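Superoxide dismutase [Mn/Fe] (Aeropyrum pernix, PDB 3AK2) catalyses the dismutation of superoxide to dioxygen and hydrogen peroxide, as a cambialistic enzyme that can work with manganese or iron. Local coordinates at residues 50-54 with 55-59; 110-113 with 114-117; 185-188 with 189-192. All coordinates share one frame; numbering follows the deposited sequence.

How the contacts relate
Contact 1 comes first along the chain and lies in the alpha-hairpin domain, at the far end of helix 25-54 where the chain turns toward helix 62-82. Contacts 2 and 3 follow in the C-terminal domain, about 50 and 45 Å from it between centres and across the centre of the chain. These two are neighbours, with centres 14 Å apart: Phe111, Phe114 and Lys115 of helix 111-123 pack on Trp187 and Trp192, in and just after the turn leading from helix 179-186 into helix 192-205. Contacts 1 and 2, remote within one chain, both touch the second subunit, where Leu54 of one subunit meets Lys113 and Leu117 of the other.

Contact 1 of 3, residues 50-54 with 55-59; sequences IEKHL and KGEIQ
The last turn of helix 25-54 closes in a Schellman motif, with the carbonyls of Glu51, Lys52 and His53 taking up the amides of Lys55, Glu57 and Gly56. Lys55 N gives its main bond to Glu51 O at 3.0 Å and only a weak one to Lys52 O. The straighter grip on Lys52 O comes from Glu57 N at 2.9 Å, with an N-H...O angle of 160°. Gly56 N reaches His53 O at 3.0 Å from above the carbonyl plane, and its positive phi of 71° turns the chain out of the helix, a conformation that favours glycine. A water donates to both His53 O and Ile58 O and so ties the helix end to the outgoing chain, whereas Ile58 N is buried without a partner.

Among the side chains, the extended Glu51 and the Lys55 chain, bent at its third torsion (chi3 -69°), meet through their methylenes, Glu51 CG lying 3.6 Å from Lys55 CE. The ion pair between Glu51 OE1 and Lys55 NZ is long at 3.9 Å; OE1 is also hydrogen-bonded to Ser3 OG. Elsewhere on the last turn, Ile58 lays CG1 against Lys52 CB at 3.6 Å, while Glu57 crosses Lys52 at about a right angle.

This surface turn joins helix 25-54 to the loop before helix 62-82 in the alpha-hairpin domain. Leu54 O accepts a bond from Lys113 NZ of the second subunit, whose Leu117 packs on Ile50 and His53.

Contact 2 of 3, residues 110-113 with 114-117; sequences GFEK and FKAL
Phe111 and Lys115 both swing their CG atoms opposite the backbone nitrogen (chi1 -178° and -180°), which sends the Phe111 ring outward to the side where Lys115 and Phe114, one turn on, can meet it; the extended lysine crosses the ring at a slant. Lys115 CB lies over one face of that ring, offset toward the rim, and farther out Lys115 CD comes within 3.9 Å of Phe111 CE2. Phe114 brings its CD2 to 3.9 Å from Phe111 CD1. The two phenyl rings meet obliquely, their planes at 42°, and the carbonyl oxygen of Phe111 sits at the edge of the Phe114 ring.

Gly110 is the N-cap of helix 111-123; at its backbone angles a side chain would press on the carbonyl oxygen of the preceding residue, so glycine suits the place. Its carbonyl oxygen opens the helical ladder, receiving Phe114 N at 3.1 Å in the carbonyl plane; Phe111 O takes Lys115 N at 2.8 Å, and the Glu112 and Lys113 carbonyls continue the series to Ala116 and Leu117.

At the outer side, Glu112 OE1 and Lys115 NZ stand 5.1 Å apart and are linked by a water that donates to the carboxylate and accepts from the ammonium. The lysine's aliphatic chain thus serves the aromatic packing while its ammonium group is met by this water and, in a cation-pi contact, by the Trp187 indole; the nearby carboxylate would probably help to stabilise its charge.

Contact 3 of 3, residues 185-188 with 189-192; sequences NWWN and VVNW
Val190 sets its CG2 methyl over the six-membered ring of Trp186 in a CH-pi contact, in the turn of the Fe/Mn superoxide dismutase C-terminal domain that carries the chain from helix 179-186 through a short 3-10 segment to helix 192-205, whose N-cap is Asn191. The methyl lies 3.5 Å from the ring centroid, only 9° off its normal, and more loosely meets Trp187. A chi1 of 172° places Val190 CG1 opposite the backbone N and CG2 opposite the carbonyl carbon, so the methyls diverge, CG1 standing over a face of the Trp192 ring. Trp186 in turn puts its CZ3 over the centre of the Trp187 ring. Trp187 and Trp192 approach at their edges, CZ3 to CZ2 at 3.8 Å.

The turn's backbone sets these groups in place. Val189 N binds Trp186 O at 3.0 Å from above the carbonyl plane, and a weak bond runs from Val190 N to Trp187 O. Before them, Asn185 O accepts from both the backbone N and ND2 of Asn188, from the same face of its plane; the side-chain bond is 3.1 Å long.

Farther out, Leu162 of strand 159-165 touches Trp186, Val190 and Trp192, and Ser119 takes the hydrogen bond of Trp187 NE1. The Trp186 side chain lies about 11 Å from the manganese. With an alanine in place of Trp186, a gap would probably open beside Leu162, leaving the Val190 methyl and one face of Trp187 without their aromatic partner. A water bridges the turn, donating to Trp187 O at 2.9 Å and accepting from Trp192 NE1 at 3.1 Å.

Contact 1 of 3, residues 50-54 with 55-59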
ATOM      1  N   ILE A  50       0.635   3.416  23.059  1.00 11.49           N
ATOM      2  CA  ILE A  50      -0.712   3.948  23.213  1.00 12.21           C
ATOM      3  C   ILE A  50      -1.030   4.150  24.697  1.00 12.37           C
ATOM      4  O   ILE A  50      -1.543   5.202  25.087  1.00 11.43           O
ATOM      5  CB  ILE A  50      -1.761   3.064  22.495  1.00 12.42           C
ATOM      6  CG1 ILE A  50      -1.516   3.104  20.983  1.00 13.85           C
ATOM      7  CG2 ILE A  50      -3.184   3.531  22.818  1.00 13.71           C
ATOM      8  CD1 ILE A  50      -2.283   2.082  20.170  1.00 16.59           C
ATOM      9  N   GLU A  51      -0.685   3.164  25.521  1.00 12.53           N
ATOM     10  CA  GLU A  51      -0.885   3.255  26.969  1.00 13.84           C
ATOM     11  C   GLU A  51      -0.164   4.462  27.584  1.00 13.78           C
ATOM     12  O   GLU A  51      -0.770   5.246  28.320  1.00 14.19           O
ATOM     13  CB  GLU A  51      -0.445   1.956  27.649  1.00 14.34           C
ATOM     14  CG  GLU A  51      -0.658   1.929  29.152  1.00 17.07           C
ATOM     15  CD  GLU A  51      -0.272   0.604  29.781  1.00 19.84           C
ATOM     16  OE1 GLU A  51      -0.972   0.178  30.719  1.00 22.44           O
ATOM     17  OE2 GLU A  51       0.725  -0.016  29.342  1.00 22.60           O
ATOM     18  N   LYS A  52       1.121   4.611  27.277  1.00 13.82           N
ATOM     19  CA  LYS A  52       1.905   5.735  27.794  1.00 14.12           C
ATOM     20  C   LYS A  52       1.353   7.085  27.327  1.00 14.29           C
ATOM     21  O   LYS A  52       1.347   8.060  28.090  1.00 14.41           O
ATOM     22  CB  LYS A  52       3.373   5.584  27.400  1.00 14.28           C
ATOM     23  CG  LYS A  52       4.119   4.502  28.163  1.00 15.76           C
ATOM     24  CD  LYS A  52       5.544   4.378  27.659  1.00 18.61           C
ATOM     25  CE  LYS A  52       6.264   3.216  28.315  1.00 19.97           C
ATOM     26  NZ  LYS A  52       7.589   2.970  27.677  1.00 21.56           N
ATOM     27  N   HIS A  53       0.893   7.141  26.081  1.00 14.54           N
ATOM     28  CA  HIS A  53       0.222   8.327  25.553  1.00 15.44           C
ATOM     29  C   HIS A  53      -1.025   8.668  26.368  1.00 15.72           C
ATOM     30  O   HIS A  53      -1.212   9.818  26.777  1.00 15.75           O
ATOM     31  CB  HIS A  53      -0.151   8.131  24.080  1.00 15.78           C
ATOM     32  CG  HIS A  53      -1.226   9.060  23.600  1.00 17.40           C
ATOM     33  ND1 HIS A  53      -0.969  10.352  23.196  1.00 20.07           N
ATOM     34  CD2 HIS A  53      -2.563   8.882  23.466  1.00 19.26           C
ATOM     35  CE1 HIS A  53      -2.100  10.930  22.832  1.00 20.09           C
ATOM     36  NE2 HIS A  53      -3.082  10.061  22.988  1.00 20.45           N
ATOM     37  N   LEU A  54      -1.868   7.665  26.603  1.00 16.09           N
ATOM     38  CA  LEU A  54      -3.121   7.854  27.329  1.00 16.92           C
ATOM     39  C   LEU A  54      -2.885   8.253  28.785  1.00 17.25           C
ATOM     40  O   LEU A  54      -3.715   8.935  29.384  1.00 17.61           O
ATOM     41  CB  LEU A  54      -3.992   6.594  27.247  1.00 17.00           C
ATOM     42  CG  LEU A  54      -4.627   6.249  25.894  1.00 17.36           C
ATOM     43  CD1 LEU A  54      -5.106   4.804  25.878  1.00 17.82           C
ATOM     44  CD2 LEU A  54      -5.767   7.202  25.537  1.00 18.51           C
ATOM     45  N   LYS A  55      -1.747   7.839  29.339  1.00 17.51           N
ATOM     46  CA  LYS A  55      -1.375   8.194  30.711  1.00 18.13           C
ATOM     47  C   LYS A  55      -0.678   9.556  30.808  1.00 18.20           C
ATOM     48  O   LYS A  55      -0.323   9.999  31.905  1.00 18.68           O
ATOM     49  CB  LYS A  55      -0.509   7.096  31.338  1.00 18.18           C
ATOM     50  CG  LYS A  55      -1.242   5.774  31.551  1.00 19.28           C
ATOM     51  CD  LYS A  55      -0.410   4.759  32.317  1.00 21.63           C
ATOM     52  CE  LYS A  55       0.775   4.262  31.504  1.00 23.34           C
ATOM     53  NZ  LYS A  55       1.348   3.011  32.073  1.00 24.89           N
ATOM     54  N   GLY A  56      -0.501  10.219  29.665  1.00 17.99           N
ATOM     55  CA  GLY A  56       0.136  11.538  29.607  1.00 18.02           C
ATOM     56  C   GLY A  56       1.627  11.499  29.882  1.00 17.90           C
ATOM     57  O   GLY A  56       2.188  12.449  30.437  1.00 18.37           O
ATOM     58  N   GLU A  57       2.272  10.407  29.475  1.00 17.39           N
ATOM     59  CA  GLU A  57       3.684  10.170  29.769  1.00 16.92           C
ATOM     60  C   GLU A  57       4.621  10.423  28.589  1.00 16.31           C
ATOM     61  O   GLU A  57       5.792  10.745  28.786  1.00 16.07           O
ATOM     62  CB  GLU A  57       3.887   8.749  30.298  1.00 17.39           C
ATOM     63  CG  GLU A  57       3.220   8.492  31.647  1.00 18.70           C
ATOM     64  CD  GLU A  57       3.332   7.047  32.109  1.00 20.74           C
ATOM     65  OE1 GLU A  57       3.886   6.210  31.361  1.00 21.76           O
ATOM     66  OE2 GLU A  57       2.861   6.751  33.228  1.00 22.77           O
ATOM     67  N   ILE A  58       4.115  10.254  27.370  1.00 15.28           N
ATOM     68  CA  ILE A  58       4.910  10.468  26.160  1.00 14.75           C
ATOM     69  C   ILE A  58       4.064  11.100  25.066  1.00 14.43           C
ATOM     70  O   ILE A  58       2.834  11.110  25.152  1.00 14.33           O
ATOM     71  CB  ILE A  58       5.510   9.143  25.591  1.00 14.59           C
ATOM     72  CG1 ILE A  58       4.395   8.205  25.097  1.00 14.23           C
ATOM     73  CG2 ILE A  58       6.423   8.455  26.609  1.00 14.97           C
ATOM     74  CD1 ILE A  58       4.882   6.980  24.330  1.00 15.12           C
ATOM     75  N   GLN A  59       4.740  11.618  24.044  1.00 14.46           N
ATOM     76  CA  GLN A  59       4.097  12.050  22.813  1.00 14.69           C
ATOM     77  C   GLN A  59       4.199  10.919  21.807  1.00 14.78           C
ATOM     78  O   GLN A  59       5.234  10.250  21.720  1.00 15.15           O
ATOM     79  CB  GLN A  59       4.793  13.286  22.232  1.00 14.79           C
ATOM     80  CG  GLN A  59       4.885  14.479  23.180  1.00 15.47           C
ATOM     81  CD  GLN A  59       3.528  15.054  23.523  1.00 16.20           C
ATOM     82  OE1 GLN A  59       2.753  15.418  22.639  1.00 16.80           O
ATOM     83  NE2 GLN A  59       3.233  15.136  24.812  1.00 16.70           N
TER
HETATM   84  O   HOH W   1       0.443  11.982  26.291  1.00 22.15           O

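Contact 2 of 3, residues 110-113 with 114-117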
ATOM      1  N   GLY A 110     -15.947 -27.859  -6.958  1.00 16.99           N
ATOM      2  CA  GLY A 110     -15.207 -29.036  -6.513  1.00 16.77           C
ATOM      3  C   GLY A 110     -13.795 -28.751  -6.043  1.00 16.54           C
ATOM      4  O   GLY A 110     -13.265 -27.649  -6.244  1.00 16.23           O
ATOM      5  N   PHE A 111     -13.179 -29.754  -5.423  1.00 16.37           N
ATOM      6  CA  PHE A 111     -11.877 -29.573  -4.786  1.00 16.50           C
ATOM      7  C   PHE A 111     -10.744 -29.207  -5.742  1.00 16.54           C
ATOM      8  O   PHE A 111      -9.929 -28.342  -5.425  1.00 16.51           O
ATOM      9  CB  PHE A 111     -11.481 -30.785  -3.936  1.00 16.60           C
ATOM     10  CG  PHE A 111     -10.172 -30.601  -3.228  1.00 17.22           C
ATOM     11  CD1 PHE A 111     -10.084 -29.748  -2.135  1.00 17.19           C
ATOM     12  CD2 PHE A 111      -9.019 -31.235  -3.678  1.00 17.75           C
ATOM     13  CE1 PHE A 111      -8.878 -29.549  -1.483  1.00 18.18           C
ATOM     14  CE2 PHE A 111      -7.804 -31.040  -3.032  1.00 18.43           C
ATOM     15  CZ  PHE A 111      -7.735 -30.195  -1.932  1.00 18.08           C
ATOM     16  N   GLU A 112     -10.680 -29.855  -6.901  1.00 16.31           N
ATOM     17  CA  GLU A 112      -9.598 -29.568  -7.842  1.00 16.44           C
ATOM     18  C   GLU A 112      -9.655 -28.140  -8.393  1.00 16.16           C
ATOM     19  O   GLU A 112      -8.620 -27.482  -8.520  1.00 16.09           O
ATOM     20  CB  GLU A 112      -9.536 -30.605  -8.972  1.00 16.78           C
ATOM     21  CG  GLU A 112      -9.172 -32.023  -8.511  1.00 18.65           C
ATOM     22  CD  GLU A 112      -7.842 -32.111  -7.762  1.00 20.57           C
ATOM     23  OE1 GLU A 112      -6.871 -31.422  -8.147  1.00 21.89           O
ATOM     24  OE2 GLU A 112      -7.768 -32.886  -6.785  1.00 22.57           O
ATOM     25  N   LYS A 113     -10.857 -27.660  -8.703  1.00 15.99           N
ATOM     26  CA  LYS A 113     -11.032 -26.277  -9.150  1.00 15.78           C
ATOM     27  C   LYS A 113     -10.648 -25.286  -8.046  1.00 15.30           C
ATOM     28  O   LYS A 113      -9.958 -24.296  -8.311  1.00 15.04           O
ATOM     29  CB  LYS A 113     -12.460 -26.027  -9.639  1.00 15.95           C
ATOM     30  CG  LYS A 113     -12.764 -26.606 -11.021  1.00 16.92           C
ATOM     31  CD  LYS A 113     -14.178 -26.250 -11.478  1.00 18.70           C
ATOM     32  CE  LYS A 113     -14.509 -26.866 -12.837  1.00 20.37           C
ATOM     33  NZ  LYS A 113     -13.620 -26.349 -13.915  1.00 21.84           N
ATOM     34  N   PHE A 114     -11.079 -25.568  -6.815  1.00 14.67           N
ATOM     35  CA  PHE A 114     -10.694 -24.760  -5.653  1.00 14.50           C
ATOM     36  C   PHE A 114      -9.178 -24.747  -5.456  1.00 14.46           C
ATOM     37  O   PHE A 114      -8.577 -23.688  -5.265  1.00 13.91           O
ATOM     38  CB  PHE A 114     -11.374 -25.269  -4.376  1.00 14.52           C
ATOM     39  CG  PHE A 114     -10.630 -24.915  -3.112  1.00 14.49           C
ATOM     40  CD1 PHE A 114     -10.761 -23.651  -2.541  1.00 14.75           C
ATOM     41  CD2 PHE A 114      -9.774 -25.836  -2.512  1.00 14.64           C
ATOM     42  CE1 PHE A 114     -10.058 -23.316  -1.389  1.00 15.29           C
ATOM     43  CE2 PHE A 114      -9.066 -25.506  -1.364  1.00 14.40           C
ATOM     44  CZ  PHE A 114      -9.212 -24.244  -0.799  1.00 14.88           C
ATOM     45  N   LYS A 115      -8.568 -25.931  -5.487  1.00 14.20           N
ATOM     46  CA  LYS A 115      -7.138 -26.071  -5.243  1.00 14.00           C
ATOM     47  C   LYS A 115      -6.333 -25.275  -6.268  1.00 13.88           C
ATOM     48  O   LYS A 115      -5.378 -24.578  -5.914  1.00 14.02           O
ATOM     49  CB  LYS A 115      -6.735 -27.548  -5.269  1.00 14.35           C
ATOM     50  CG  LYS A 115      -5.261 -27.784  -5.017  1.00 15.30           C
ATOM     51  CD  LYS A 115      -4.934 -29.263  -4.952  1.00 17.37           C
ATOM     52  CE  LYS A 115      -3.441 -29.479  -4.833  1.00 18.87           C
ATOM     53  NZ  LYS A 115      -3.098 -30.926  -4.762  1.00 20.84           N
ATOM     54  N   ALA A 116      -6.729 -25.368  -7.534  1.00 13.62           N
ATOM     55  CA  ALA A 116      -6.053 -24.635  -8.595  1.00 13.46           C
ATOM     56  C   ALA A 116      -6.146 -23.123  -8.378  1.00 13.17           C
ATOM     57  O   ALA A 116      -5.168 -22.405  -8.578  1.00 13.10           O
ATOM     58  CB  ALA A 116      -6.623 -25.022  -9.956  1.00 13.68           C
ATOM     59  N   LEU A 117      -7.314 -22.645  -7.960  1.00 12.75           N
ATOM     60  CA  LEU A 117      -7.510 -21.211  -7.756  1.00 12.36           C
ATOM     61  C   LEU A 117      -6.749 -20.710  -6.533  1.00 12.46           C
ATOM     62  O   LEU A 117      -6.074 -19.680  -6.594  1.00 12.27           O
ATOM     63  CB  LEU A 117      -8.999 -20.870  -7.642  1.00 12.59           C
ATOM     64  CG  LEU A 117      -9.355 -19.389  -7.448  1.00 12.11           C
ATOM     65  CD1 LEU A 117      -8.804 -18.529  -8.578  1.00 13.35           C
ATOM     66  CD2 LEU A 117     -10.855 -19.201  -7.327  1.00 12.94           C
TER
HETATM   67  O   HOH W   2      -4.153 -31.892  -7.293  1.00 33.76           O

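Contact 3 of 3, residues 185-188 with 189-192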
ATOM      1  N   ASN A 185       3.662 -28.297  -2.572  1.00 13.99           N
ATOM      2  CA  ASN A 185       4.011 -29.197  -1.477  1.00 14.32           C
ATOM      3  C   ASN A 185       3.222 -28.946  -0.192  1.00 14.03           C
ATOM      4  O   ASN A 185       2.931 -29.879   0.557  1.00 13.95           O
ATOM      5  CB  ASN A 185       5.513 -29.147  -1.204  1.00 14.80           C
ATOM      6  CG  ASN A 185       6.290 -30.093  -2.090  1.00 16.57           C
ATOM      7  OD1 ASN A 185       6.296 -31.301  -1.864  1.00 19.18           O
ATOM      8  ND2 ASN A 185       6.955 -29.549  -3.103  1.00 17.92           N
ATOM      9  N   TRP A 186       2.863 -27.688   0.044  1.00 13.75           N
ATOM     10  CA  TRP A 186       2.131 -27.290   1.247  1.00 13.06           C
ATOM     11  C   TRP A 186       0.796 -28.024   1.410  1.00 13.07           C
ATOM     12  O   TRP A 186       0.373 -28.307   2.531  1.00 12.87           O
ATOM     13  CB  TRP A 186       1.940 -25.770   1.248  1.00 13.11           C
ATOM     14  CG  TRP A 186       0.996 -25.224   2.281  1.00 12.00           C
ATOM     15  CD1 TRP A 186       1.289 -24.905   3.577  1.00 12.11           C
ATOM     16  CD2 TRP A 186      -0.384 -24.900   2.086  1.00 11.32           C
ATOM     17  NE1 TRP A 186       0.169 -24.410   4.203  1.00 11.81           N
ATOM     18  CE2 TRP A 186      -0.871 -24.395   3.312  1.00 11.30           C
ATOM     19  CE3 TRP A 186      -1.256 -24.988   0.993  1.00 11.54           C
ATOM     20  CZ2 TRP A 186      -2.196 -23.980   3.475  1.00 11.93           C
ATOM     21  CZ3 TRP A 186      -2.571 -24.574   1.156  1.00 12.20           C
ATOM     22  CH2 TRP A 186      -3.027 -24.073   2.389  1.00 12.72           C
ATOM     23  N   TRP A 187       0.150 -28.362   0.295  1.00 13.12           N
ATOM     24  CA  TRP A 187      -1.110 -29.106   0.346  1.00 13.35           C
ATOM     25  C   TRP A 187      -1.001 -30.415   1.126  1.00 13.42           C
ATOM     26  O   TRP A 187      -1.975 -30.866   1.722  1.00 13.81           O
ATOM     27  CB  TRP A 187      -1.639 -29.377  -1.062  1.00 13.36           C
ATOM     28  CG  TRP A 187      -2.066 -28.130  -1.753  1.00 13.37           C
ATOM     29  CD1 TRP A 187      -1.372 -27.442  -2.705  1.00 13.42           C
ATOM     30  CD2 TRP A 187      -3.272 -27.396  -1.524  1.00 12.89           C
ATOM     31  NE1 TRP A 187      -2.077 -26.326  -3.092  1.00 13.30           N
ATOM     32  CE2 TRP A 187      -3.249 -26.277  -2.385  1.00 12.91           C
ATOM     33  CE3 TRP A 187      -4.375 -27.579  -0.679  1.00 13.49           C
ATOM     34  CZ2 TRP A 187      -4.287 -25.339  -2.423  1.00 13.03           C
ATOM     35  CZ3 TRP A 187      -5.408 -26.647  -0.719  1.00 13.84           C
ATOM     36  CH2 TRP A 187      -5.355 -25.543  -1.590  1.00 13.40           C
ATOM     37  N   ASN A 188       0.193 -31.001   1.137  1.00 13.66           N
ATOM     38  CA  ASN A 188       0.421 -32.274   1.821  1.00 14.13           C
ATOM     39  C   ASN A 188       0.425 -32.190   3.344  1.00 13.92           C
ATOM     40  O   ASN A 188       0.427 -33.220   4.025  1.00 14.35           O
ATOM     41  CB  ASN A 188       1.713 -32.910   1.318  1.00 14.57           C
ATOM     42  CG  ASN A 188       1.649 -33.250  -0.149  1.00 16.07           C
ATOM     43  OD1 ASN A 188       0.854 -34.092  -0.566  1.00 18.84           O
ATOM     44  ND2 ASN A 188       2.479 -32.590  -0.946  1.00 16.19           N
ATOM     45  N   VAL A 189       0.416 -30.967   3.878  1.00 13.59           N
ATOM     46  CA  VAL A 189       0.364 -30.769   5.330  1.00 13.42           C
ATOM     47  C   VAL A 189      -0.857 -29.970   5.816  1.00 13.12           C
ATOM     48  O   VAL A 189      -0.951 -29.639   6.995  1.00 13.12           O
ATOM     49  CB  VAL A 189       1.681 -30.144   5.898  1.00 13.43           C
ATOM     50  CG1 VAL A 189       2.878 -31.063   5.651  1.00 13.84           C
ATOM     51  CG2 VAL A 189       1.933 -28.746   5.325  1.00 13.67           C
ATOM     52  N   VAL A 190      -1.799 -29.681   4.919  1.00 13.16           N
ATOM     53  CA  VAL A 190      -3.009 -28.950   5.312  1.00 13.06           C
ATOM     54  C   VAL A 190      -3.843 -29.773   6.292  1.00 13.25           C
ATOM     55  O   VAL A 190      -4.156 -30.938   6.033  1.00 13.70           O
ATOM     56  CB  VAL A 190      -3.875 -28.535   4.100  1.00 13.01           C
ATOM     57  CG1 VAL A 190      -5.214 -27.957   4.558  1.00 12.82           C
ATOM     58  CG2 VAL A 190      -3.131 -27.530   3.243  1.00 13.26           C
ATOM     59  N   ASN A 191      -4.181 -29.160   7.420  1.00 13.16           N
ATOM     60  CA  ASN A 191      -4.986 -29.790   8.453  1.00 13.30           C
ATOM     61  C   ASN A 191      -6.466 -29.495   8.226  1.00 13.65           C
ATOM     62  O   ASN A 191      -7.015 -28.534   8.771  1.00 13.30           O
ATOM     63  CB  ASN A 191      -4.530 -29.284   9.825  1.00 13.27           C
ATOM     64  CG  ASN A 191      -5.230 -29.974  10.976  1.00 13.95           C
ATOM     65  OD1 ASN A 191      -6.035 -30.890  10.787  1.00 15.79           O
ATOM     66  ND2 ASN A 191      -4.919 -29.538  12.191  1.00 13.91           N
ATOM     67  N   TRP A 192      -7.114 -30.326   7.414  1.00 13.84           N
ATOM     68  CA  TRP A 192      -8.513 -30.087   7.065  1.00 14.12           C
ATOM     69  C   TRP A 192      -9.455 -30.168   8.264  1.00 14.38           C
ATOM     70  O   TRP A 192     -10.508 -29.532   8.266  1.00 14.50           O
ATOM     71  CB  TRP A 192      -8.966 -30.998   5.920  1.00 14.34           C
ATOM     72  CG  TRP A 192      -8.338 -30.616   4.622  1.00 14.15           C
ATOM     73  CD1 TRP A 192      -7.402 -31.322   3.927  1.00 14.45           C
ATOM     74  CD2 TRP A 192      -8.566 -29.409   3.879  1.00 14.22           C
ATOM     75  NE1 TRP A 192      -7.043 -30.641   2.791  1.00 15.15           N
ATOM     76  CE2 TRP A 192      -7.742 -29.463   2.735  1.00 14.68           C
ATOM     77  CE3 TRP A 192      -9.395 -28.294   4.063  1.00 14.32           C
ATOM     78  CZ2 TRP A 192      -7.723 -28.446   1.775  1.00 15.04           C
ATOM     79  CZ3 TRP A 192      -9.371 -27.279   3.110  1.00 14.66           C
ATOM     80  CH2 TRP A 192      -8.541 -27.364   1.981  1.00 14.93           C
TER
HETATM   81  O   HOH W   3      -4.696 -30.940   0.819  1.00 18.89           O